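Local structure of aminoglycoside N(3)-acetyltransferase, AAC(3)-IVa (Escherichia coli, 6MN3) at residues S78-D83 against V87-W92; M3-E6 against A10-I13; V147-N152 against L197-L202; I117-P122 against V132-E137. The protein probably confers resistance to 2-deoxystreptamine aminoglycosides such as gentamicin and apramycin, transferring an acetyl group from acetyl-CoA to their N3 amine. All coordinates share one frame; numbering follows the deposited sequence.

Contact 1 (S78-D83 against V87-W92); sequences SPVTPD and VSDTFW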
# COMPACT_ATOMS: atom_id res chain seq x y z
N SER A 78 -3.88 -10.66 -15.25
CA SER A 78 -3.51 -11.18 -13.94
C SER A 78 -4.29 -10.47 -12.84
O SER A 78 -4.14 -9.25 -12.68
CB SER A 78 -2.01 -11.04 -13.70
OG SER A 78 -1.27 -11.95 -14.50
N PRO A 79 -5.12 -11.18 -12.08
CA PRO A 79 -5.91 -10.51 -11.04
C PRO A 79 -5.08 -10.18 -9.81
O PRO A 79 -4.08 -10.82 -9.50
CB PRO A 79 -6.99 -11.55 -10.70
CG PRO A 79 -6.85 -12.65 -11.74
CD PRO A 79 -5.43 -12.61 -12.18
N VAL A 80 -5.52 -9.13 -9.11
CA VAL A 80 -4.91 -8.77 -7.84
C VAL A 80 -5.20 -9.87 -6.82
O VAL A 80 -6.27 -10.50 -6.84
CB VAL A 80 -5.43 -7.40 -7.36
CG1 VAL A 80 -4.65 -6.93 -6.15
CG2 VAL A 80 -5.32 -6.39 -8.48
N THR A 81 -4.25 -10.10 -5.92
CA THR A 81 -4.45 -11.09 -4.88
C THR A 81 -5.68 -10.73 -4.05
O THR A 81 -5.92 -9.54 -3.78
CB THR A 81 -3.21 -11.18 -3.97
OG1 THR A 81 -3.55 -11.91 -2.78
CG2 THR A 81 -2.73 -9.79 -3.59
N PRO A 82 -6.48 -11.71 -3.64
CA PRO A 82 -7.70 -11.40 -2.88
C PRO A 82 -7.43 -10.74 -1.53
O PRO A 82 -8.37 -10.19 -0.94
CB PRO A 82 -8.37 -12.77 -2.70
CG PRO A 82 -7.26 -13.76 -2.86
CD PRO A 82 -6.32 -13.16 -3.86
N ASP A 83 -6.20 -10.77 -1.04
CA ASP A 83 -5.87 -10.13 0.23
C ASP A 83 -5.81 -8.62 0.12
O ASP A 83 -5.82 -7.94 1.16
CB ASP A 83 -4.55 -10.67 0.76
CG ASP A 83 -4.42 -10.53 2.26
OD1 ASP A 83 -5.43 -10.76 2.97
OD2 ASP A 83 -3.32 -10.19 2.74
N VAL A 87 -11.54 -3.45 -4.14
CA VAL A 87 -11.26 -2.15 -4.73
C VAL A 87 -9.98 -2.21 -5.56
O VAL A 87 -9.93 -1.69 -6.68
CB VAL A 87 -11.17 -1.07 -3.63
CG1 VAL A 87 -10.79 0.27 -4.22
CG2 VAL A 87 -12.49 -0.98 -2.88
N SER A 88 -8.93 -2.85 -5.03
CA SER A 88 -7.69 -2.96 -5.78
C SER A 88 -7.88 -3.78 -7.05
O SER A 88 -7.35 -3.43 -8.11
CB SER A 88 -6.60 -3.59 -4.90
OG SER A 88 -6.08 -2.63 -4.00
N ASP A 89 -8.63 -4.88 -6.96
CA ASP A 89 -8.86 -5.71 -8.14
C ASP A 89 -9.81 -5.04 -9.12
O ASP A 89 -9.87 -5.44 -10.29
CB ASP A 89 -9.40 -7.08 -7.74
CG ASP A 89 -9.28 -8.10 -8.85
OD1 ASP A 89 -8.16 -8.25 -9.40
OD2 ASP A 89 -10.29 -8.74 -9.19
N THR A 90 -10.56 -4.04 -8.67
CA THR A 90 -11.46 -3.32 -9.56
C THR A 90 -10.79 -2.14 -10.23
O THR A 90 -11.12 -1.81 -11.37
CB THR A 90 -12.69 -2.84 -8.79
OG1 THR A 90 -13.11 -3.86 -7.87
CG2 THR A 90 -13.85 -2.52 -9.75
N PHE A 91 -9.84 -1.51 -9.54
CA PHE A 91 -9.25 -0.26 -10.02
C PHE A 91 -8.48 -0.47 -11.33
O PHE A 91 -8.62 0.33 -12.26
CB PHE A 91 -8.35 0.32 -8.94
CG PHE A 91 -7.60 1.55 -9.35
CD1 PHE A 91 -8.27 2.64 -9.88
CD2 PHE A 91 -6.23 1.63 -9.18
CE1 PHE A 91 -7.58 3.78 -10.25
CE2 PHE A 91 -5.53 2.76 -9.54
CZ PHE A 91 -6.21 3.84 -10.08
N TRP A 92 -7.68 -1.54 -11.41
CA TRP A 92 -6.77 -1.69 -12.54
C TRP A 92 -7.48 -2.06 -13.84
O TRP A 92 -6.88 -1.93 -14.91
CB TRP A 92 -5.71 -2.74 -12.21
CG TRP A 92 -6.22 -4.15 -12.23
CD1 TRP A 92 -6.73 -4.84 -11.17
CD2 TRP A 92 -6.26 -5.03 -13.36
NE1 TRP A 92 -7.09 -6.11 -11.57
CE2 TRP A 92 -6.81 -6.25 -12.91
CE3 TRP A 92 -5.89 -4.91 -14.70
CZ2 TRP A 92 -7.00 -7.34 -13.76
CZ3 TRP A 92 -6.08 -6.00 -15.54
CH2 TRP A 92 -6.63 -7.19 -15.06
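Val80 lays its side chain over Ser88 and Asp89 of helix 86-91 and over Trp92, which follows them, and its two methyls share the work. Val80 CG2 comes within 3.4 Å of Trp92 CD1, the valine and indole running past each other in opposite senses, while Val80 CG1 meets Ser88 CB at 4.1 Å. Beside this apolar overlap is a polar one. Asp89 OD1 accepts the backbone N-H of Val80 at 2.8 Å, a somewhat bent bond (N-H...O angle 146°) that arrives on the anti side but tilted out of the carboxylate plane. The same oxygen takes the indole N-H, Trp92 NE1 to Asp89 OD1 at 3.2 Å, almost straight at 170°; the oxygen lies in the plane of the indole, which comes from above the carboxylate plane on its other face. A single oxygen thus ties the loop backbone and the tryptophan together and limits how either can turn. Trp92 has CG wedged between the backbone N and carbonyl carbon (chi1 73°), which puts the indole where NE1 can reach Asp89 OD1 and the ring can meet Val80. Its six-membered part continues to the loop, where Trp92 CZ2 lies 3.6 Å from Ser78 O. Asp89 OD2 forms a salt bridge with Arg93; Arg99 both bonds Ser78 O and makes a cation-pi contact with Trp92. Helix 86-91 is thereby joined to the loop preceding it; the helix also packs on helix 42-54 through Val87 and Thr90, and on strands 59-63 and 106-109 through Phe91.

Contact 2 (M3-E6 against A10-I13); sequences MQYE and AELI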
# COMPACT_ATOMS: atom_id res chain seq x y z
N MET A 3 -29.56 -2.15 9.64
CA MET A 3 -30.04 -1.01 8.86
C MET A 3 -28.96 0.07 8.77
O MET A 3 -29.14 1.21 9.20
CB MET A 3 -31.32 -0.46 9.48
CG MET A 3 -32.58 -0.99 8.82
SD MET A 3 -34.00 0.07 9.16
CE MET A 3 -33.27 1.68 8.89
N GLN A 4 -27.84 -0.31 8.18
CA GLN A 4 -26.70 0.59 8.06
C GLN A 4 -26.88 1.52 6.87
O GLN A 4 -27.49 1.16 5.86
CB GLN A 4 -25.40 -0.21 7.93
CG GLN A 4 -25.15 -1.17 9.08
CD GLN A 4 -23.71 -1.16 9.54
OE1 GLN A 4 -23.42 -0.90 10.71
NE2 GLN A 4 -22.79 -1.45 8.62
N TYR A 5 -26.32 2.72 6.99
CA TYR A 5 -26.49 3.76 5.99
C TYR A 5 -25.63 3.48 4.76
O TYR A 5 -24.43 3.21 4.89
CB TYR A 5 -26.15 5.12 6.58
CG TYR A 5 -26.29 6.27 5.61
CD1 TYR A 5 -27.54 6.70 5.19
CD2 TYR A 5 -25.17 6.93 5.12
CE1 TYR A 5 -27.68 7.75 4.30
CE2 TYR A 5 -25.30 7.98 4.23
CZ TYR A 5 -26.55 8.38 3.83
OH TYR A 5 -26.68 9.43 2.94
N GLU A 6 -26.23 3.56 3.58
CA GLU A 6 -25.51 3.43 2.32
C GLU A 6 -24.99 4.81 1.92
O GLU A 6 -25.77 5.71 1.59
CB GLU A 6 -26.41 2.84 1.24
CG GLU A 6 -26.98 1.47 1.60
CD GLU A 6 -27.55 0.73 0.40
OE1 GLU A 6 -27.34 1.19 -0.74
OE2 GLU A 6 -28.21 -0.32 0.61
N ALA A 10 -21.03 11.60 -3.31
CA ALA A 10 -20.66 12.96 -2.91
C ALA A 10 -20.34 13.04 -1.42
O ALA A 10 -19.50 13.85 -1.02
CB ALA A 10 -21.78 13.93 -3.27
N GLU A 11 -20.99 12.22 -0.59
CA GLU A 11 -20.65 12.20 0.83
C GLU A 11 -19.24 11.67 1.05
O GLU A 11 -18.49 12.20 1.88
CB GLU A 11 -21.66 11.36 1.60
CG GLU A 11 -23.07 11.89 1.58
CD GLU A 11 -24.01 11.05 2.42
OE1 GLU A 11 -24.52 10.03 1.90
OE2 GLU A 11 -24.24 11.41 3.59
N LEU A 12 -18.86 10.63 0.30
CA LEU A 12 -17.52 10.07 0.45
C LEU A 12 -16.45 11.08 0.05
O LEU A 12 -15.38 11.13 0.67
CB LEU A 12 -17.39 8.79 -0.38
CG LEU A 12 -18.35 7.65 -0.01
CD1 LEU A 12 -18.43 6.62 -1.14
CD2 LEU A 12 -17.91 6.98 1.29
N ILE A 13 -16.72 11.88 -0.98
CA ILE A 13 -15.77 12.92 -1.37
C ILE A 13 -15.58 13.92 -0.23
O ILE A 13 -14.46 14.33 0.07
CB ILE A 13 -16.24 13.63 -2.66
CG1 ILE A 13 -16.47 12.62 -3.78
CG2 ILE A 13 -15.21 14.66 -3.11
CD1 ILE A 13 -17.23 13.19 -4.96
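Tyr5 stands on extended backbone (psi 131°) while Glu11 belongs to the opening part of helix 9-19, and the chain turns between them enough to let the two side chains meet from opposite directions. Tyr5 CG is anti to its main-chain nitrogen (chi1 180°), which sends the ring straight out to the helix; Glu11, extended beyond CG, brings its carboxylate to meet it. The phenol hydroxyl donates to the acid, with Tyr5 OH and Glu11 OE1 modelled 2.5 Å apart. The separation is very short, so its length should be taken as doubtful. The carboxylate sits at the hydroxyl edge of the ring, near its plane, and the two flat groups are turned 82° against each other. Glu11 OE1 is also 3.2 Å from Tyr5 CE2, and the second oxygen, Glu11 OE2, is 3.6 Å from that same carbon, so the acid lies beside the ring edge on the CE2 side. Glu11 OE1 also accepts the backbone N-H of Arg8, just ahead of the helix, an arrangement resembling one half of a capping box. One oxygen thus serves both the helix start and the tyrosine. The bond lies at the surface, where crystal neighbours touch both residues. Around it, Tyr5 meets Trp7 edge-to-face, and its carbonyl is bonded to His215, between strands 208-213 and 216-222, whereas Leu12 and Ile13 seat helix 9-19 on the alanines of helix 42-54.

Contact 3 (V147-N152 against L197-L202); sequences VGHDAN and LADRWL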
# COMPACT_ATOMS: atom_id res chain seq x y z
N VAL A 147 -7.98 -0.50 7.00
CA VAL A 147 -6.91 -1.44 7.32
C VAL A 147 -5.92 -0.73 8.24
O VAL A 147 -5.87 0.50 8.30
CB VAL A 147 -6.18 -1.96 6.06
CG1 VAL A 147 -7.14 -2.74 5.17
CG2 VAL A 147 -5.53 -0.82 5.29
N GLY A 148 -5.14 -1.54 8.96
CA GLY A 148 -4.12 -1.03 9.85
C GLY A 148 -2.81 -0.79 9.13
O GLY A 148 -2.71 -0.84 7.90
N HIS A 149 -1.78 -0.52 9.93
CA HIS A 149 -0.46 -0.26 9.36
C HIS A 149 0.25 -1.53 8.90
O HIS A 149 1.28 -1.42 8.22
CB HIS A 149 0.41 0.48 10.38
CG HIS A 149 0.19 1.96 10.38
ND1 HIS A 149 0.77 2.80 9.45
CD2 HIS A 149 -0.55 2.75 11.19
CE1 HIS A 149 0.39 4.04 9.69
NE2 HIS A 149 -0.41 4.04 10.74
N ASP A 150 -0.28 -2.71 9.23
CA ASP A 150 0.29 -3.94 8.71
C ASP A 150 0.18 -4.02 7.19
O ASP A 150 0.90 -4.81 6.57
CB ASP A 150 -0.38 -5.15 9.35
CG ASP A 150 -1.88 -5.20 9.09
OD1 ASP A 150 -2.47 -4.13 8.85
OD2 ASP A 150 -2.45 -6.30 9.14
N ALA A 151 -0.71 -3.23 6.59
CA ALA A 151 -0.82 -3.13 5.14
C ALA A 151 -0.12 -1.90 4.58
O ALA A 151 -0.14 -1.70 3.36
CB ALA A 151 -2.30 -3.12 4.73
N ASN A 152 0.48 -1.08 5.43
CA ASN A 152 1.21 0.11 4.99
C ASN A 152 2.49 -0.29 4.27
O ASN A 152 3.56 -0.36 4.89
CB ASN A 152 1.51 1.03 6.17
CG ASN A 152 1.99 2.41 5.74
OD1 ASN A 152 2.27 2.64 4.56
ND2 ASN A 152 2.07 3.33 6.69
N LEU A 197 2.99 -0.47 15.42
CA LEU A 197 3.73 0.48 16.25
C LEU A 197 3.77 1.86 15.61
O LEU A 197 3.75 2.87 16.32
CB LEU A 197 5.15 -0.03 16.50
CG LEU A 197 5.32 -1.33 17.30
CD1 LEU A 197 6.78 -1.74 17.32
CD2 LEU A 197 4.78 -1.16 18.71
N ALA A 198 3.84 1.92 14.28
CA ALA A 198 3.88 3.20 13.59
C ALA A 198 2.65 4.04 13.86
O ALA A 198 2.71 5.27 13.75
CB ALA A 198 4.05 2.97 12.08
N ASP A 199 1.52 3.41 14.21
CA ASP A 199 0.31 4.16 14.50
C ASP A 199 0.54 5.14 15.64
O ASP A 199 0.21 6.33 15.54
CB ASP A 199 -0.84 3.20 14.82
CG ASP A 199 -2.19 3.86 14.70
OD1 ASP A 199 -2.64 4.10 13.56
OD2 ASP A 199 -2.82 4.14 15.74
N ARG A 200 1.11 4.66 16.75
CA ARG A 200 1.38 5.55 17.87
C ARG A 200 2.50 6.53 17.55
O ARG A 200 2.44 7.70 17.94
CB ARG A 200 1.72 4.74 19.12
CG ARG A 200 1.87 5.60 20.37
CD ARG A 200 2.65 4.87 21.45
NE ARG A 200 1.87 3.79 22.05
CZ ARG A 200 2.38 2.62 22.42
NH1 ARG A 200 3.67 2.38 22.25
NH2 ARG A 200 1.59 1.70 22.95
N TRP A 201 3.53 6.07 16.83
CA TRP A 201 4.61 6.97 16.43
C TRP A 201 4.07 8.16 15.65
O TRP A 201 4.42 9.31 15.94
CB TRP A 201 5.64 6.22 15.58
CG TRP A 201 6.29 5.06 16.26
CD1 TRP A 201 6.35 4.81 17.60
CD2 TRP A 201 6.99 3.98 15.63
NE1 TRP A 201 7.03 3.64 17.84
CE2 TRP A 201 7.44 3.11 16.64
CE3 TRP A 201 7.27 3.66 14.29
CZ2 TRP A 201 8.16 1.95 16.37
CZ3 TRP A 201 7.99 2.51 14.03
CH2 TRP A 201 8.42 1.67 15.06
N LEU A 202 3.20 7.90 14.67
CA LEU A 202 2.74 8.95 13.78
C LEU A 202 1.66 9.82 14.42
O LEU A 202 1.71 11.05 14.33
CB LEU A 202 2.22 8.33 12.48
CG LEU A 202 3.27 7.61 11.63
CD1 LEU A 202 2.62 6.58 10.72
CD2 LEU A 202 4.08 8.61 10.82
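His149, with CG anti to its carbonyl carbon (chi1 -84°), and Asp199, with CG anti to its backbone N (chi1 -162°), bring an imidazole and a carboxylate alongside each other. The side chains cross at about a right angle, and Asp199 OD1 comes to rest near the ring plane at the imidazole edge, 3.4 Å from His149 CD2. No hydrogen bond joins the segments directly. Instead Gln208 spans them, its OE1 bonded to His149 NE2 and its NE2 to Asp199 OD1, while Arg219 forms a salt bridge with that same aspartate oxygen. His149 opens a short 3-10 segment, 149-151. At the other ring nitrogen Asn152, just before helix 154-161, donates from ND2 to His149 ND1 at 3.1 Å with a nearly straight angle of 164°, the donor lying in the ring plane. Since ND1 accepts and NE2 faces an amide oxygen, the pattern is consistent with a proton on NE2. Bonds at both nitrogens fix the ring's rotation. Apolar groups fill in around it: Ala198 CB lies over one face, 4.2 Å from His149 ND1, and Leu202 CD1 reaches His149 CE1 at 3.5 Å. The zinc ion is about 14 Å from the histidine side chain. The contact joins the loop between strand 141-145 and helix 154-161 to helix 197-204, with Leu144 and Ile221 of neighbouring strands packing on His149 and helix 223-236 lying against Trp201 and Leu202.

Contact 4 (I117-P122 against V132-E137); sequences ISDPLP and VARVHE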
# COMPACT_ATOMS: atom_id res chain seq x y z
N ILE A 117 4.53 4.03 -12.33
CA ILE A 117 4.39 2.66 -12.82
C ILE A 117 5.58 2.20 -13.66
O ILE A 117 5.82 0.98 -13.76
CB ILE A 117 3.07 2.54 -13.60
CG1 ILE A 117 1.88 2.65 -12.65
CG2 ILE A 117 2.98 1.26 -14.41
CD1 ILE A 117 1.87 1.61 -11.56
N SER A 118 6.39 3.12 -14.19
CA SER A 118 7.32 2.82 -15.28
C SER A 118 8.37 1.76 -14.95
O SER A 118 8.90 1.13 -15.87
CB SER A 118 8.03 4.10 -15.71
OG SER A 118 8.98 4.50 -14.73
N ASP A 119 8.68 1.53 -13.67
CA ASP A 119 9.91 0.81 -13.36
C ASP A 119 9.77 -0.70 -13.59
O ASP A 119 8.68 -1.26 -13.42
CB ASP A 119 10.32 1.07 -11.93
CG ASP A 119 10.72 2.51 -11.70
OD1 ASP A 119 10.55 3.34 -12.63
OD2 ASP A 119 11.22 2.82 -10.60
N PRO A 120 10.87 -1.37 -13.97
CA PRO A 120 10.83 -2.84 -14.14
C PRO A 120 10.74 -3.58 -12.82
O PRO A 120 10.43 -2.98 -11.79
CB PRO A 120 12.14 -3.14 -14.87
CG PRO A 120 13.06 -2.04 -14.44
CD PRO A 120 12.19 -0.82 -14.29
N LEU A 121 11.01 -4.88 -12.84
CA LEU A 121 10.84 -5.71 -11.65
C LEU A 121 11.82 -5.28 -10.57
O LEU A 121 13.04 -5.33 -10.79
CB LEU A 121 11.03 -7.19 -11.99
CG LEU A 121 10.45 -8.23 -11.00
CD1 LEU A 121 10.27 -9.59 -11.67
CD2 LEU A 121 11.29 -8.37 -9.74
N PRO A 122 11.35 -4.84 -9.39
CA PRO A 122 12.27 -4.50 -8.30
C PRO A 122 12.43 -5.63 -7.30
O PRO A 122 11.43 -6.21 -6.86
CB PRO A 122 11.62 -3.26 -7.67
CG PRO A 122 10.19 -3.20 -8.24
CD PRO A 122 9.97 -4.44 -9.06
N VAL A 132 6.13 2.26 -4.78
CA VAL A 132 5.98 2.83 -3.45
C VAL A 132 7.05 3.86 -3.16
O VAL A 132 6.85 4.74 -2.31
CB VAL A 132 5.98 1.71 -2.39
CG1 VAL A 132 7.40 1.27 -2.05
CG2 VAL A 132 5.24 2.16 -1.14
N ALA A 133 8.19 3.80 -3.85
CA ALA A 133 9.20 4.84 -3.71
C ALA A 133 8.93 6.02 -4.63
O ALA A 133 9.28 7.15 -4.29
CB ALA A 133 10.59 4.26 -3.98
N ARG A 134 8.31 5.77 -5.79
CA ARG A 134 7.95 6.87 -6.68
C ARG A 134 6.85 7.74 -6.08
O ARG A 134 6.81 8.94 -6.33
CB ARG A 134 7.54 6.33 -8.05
CG ARG A 134 8.62 5.50 -8.73
CD ARG A 134 9.82 6.36 -9.10
NE ARG A 134 11.09 5.69 -8.80
CZ ARG A 134 12.03 5.45 -9.70
NH1 ARG A 134 11.86 5.80 -10.96
NH2 ARG A 134 13.15 4.83 -9.34
N VAL A 135 5.96 7.15 -5.29
CA VAL A 135 4.99 7.95 -4.54
C VAL A 135 5.70 8.79 -3.49
O VAL A 135 5.36 9.96 -3.27
CB VAL A 135 3.92 7.03 -3.92
CG1 VAL A 135 3.09 7.79 -2.89
CG2 VAL A 135 3.03 6.43 -5.00
N HIS A 136 6.71 8.21 -2.83
CA HIS A 136 7.43 8.93 -1.79
C HIS A 136 8.19 10.12 -2.36
O HIS A 136 8.21 11.20 -1.76
CB HIS A 136 8.39 7.97 -1.07
CG HIS A 136 9.27 8.64 -0.06
ND1 HIS A 136 10.53 9.10 -0.37
CD2 HIS A 136 9.08 8.90 1.25
CE1 HIS A 136 11.08 9.63 0.71
NE2 HIS A 136 10.21 9.52 1.71
N GLU A 137 8.81 9.95 -3.53
CA GLU A 137 9.56 11.05 -4.12
C GLU A 137 8.65 12.13 -4.70
O GLU A 137 9.11 13.26 -4.92
CB GLU A 137 10.52 10.52 -5.19
CG GLU A 137 10.06 10.70 -6.62
CD GLU A 137 11.11 10.26 -7.63
OE1 GLU A 137 12.32 10.37 -7.32
OE2 GLU A 137 10.73 9.80 -8.73
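Arg134 of helix 131-137 meets Asp119 of the loop before that helix. Ahead of it in sequence, Val132 packs on Thr154 and Leu157 of helix 154-161, and Ala133 follows onto the same leucine. Next, Arg134 leaves the helix with a chain bent at chi2 (-66°) and chi3, which brings the guanidinium to Asp119. Asp119 comes from the opposite direction and places its carboxylate over one face of that group, with the two planes 82° apart. Because Asp119 OD2 lies well out of the guanidinium plane, the salt bridge, Asp119 OD2 to Arg134 NH2 at 3.1 Å, is one of charges alone: no N-H is aimed at the oxygen. The position of Asp119 OD2 is less certain, since it is modelled too near its neighbour. Asp119 OD1 is steadied within its own segment, where Ser118 OG donates to it at 2.9 Å, nearly in line with the C-O bond. In the fold of this Antibiotic_NAT enzyme, the ion pair spans a surface loop and a helix that feeds directly into strand 141-145, an inner strand of the mixed sheet. Val135 then faces Ile116 of helix 113-117, the helix from which the loop departs. His136 rests on Ser223 and Val227, and its carbonyl is bonded to Arg224 NE. At Glu137 the backbone N-H returns to Ala133 O at 2.9 Å, while its own carbonyl takes Arg224 NH2.

In the fold
Along the chain the contacts follow one another without interleaving: contact 2, contact 1, contact 4, then contact 3. None touches another, though the atoms of contacts 3 and 4 approach to about 6 Å. Contacts 1 and 4 are the nearest pair by centres, about 18 Å apart, while contacts 2 and 4 are the furthest, about 33 Å apart on opposite sides of the chain's centre. Contacts 1 and 2 share helix 42-54 as a neighbour; contacts 3 and 4 share helices 154-161 and 223-236. Three are local, pinning a loop to the following helix, whereas contact 3 joins distant segments; contacts 1 and 3 also pack on the mixed sheet.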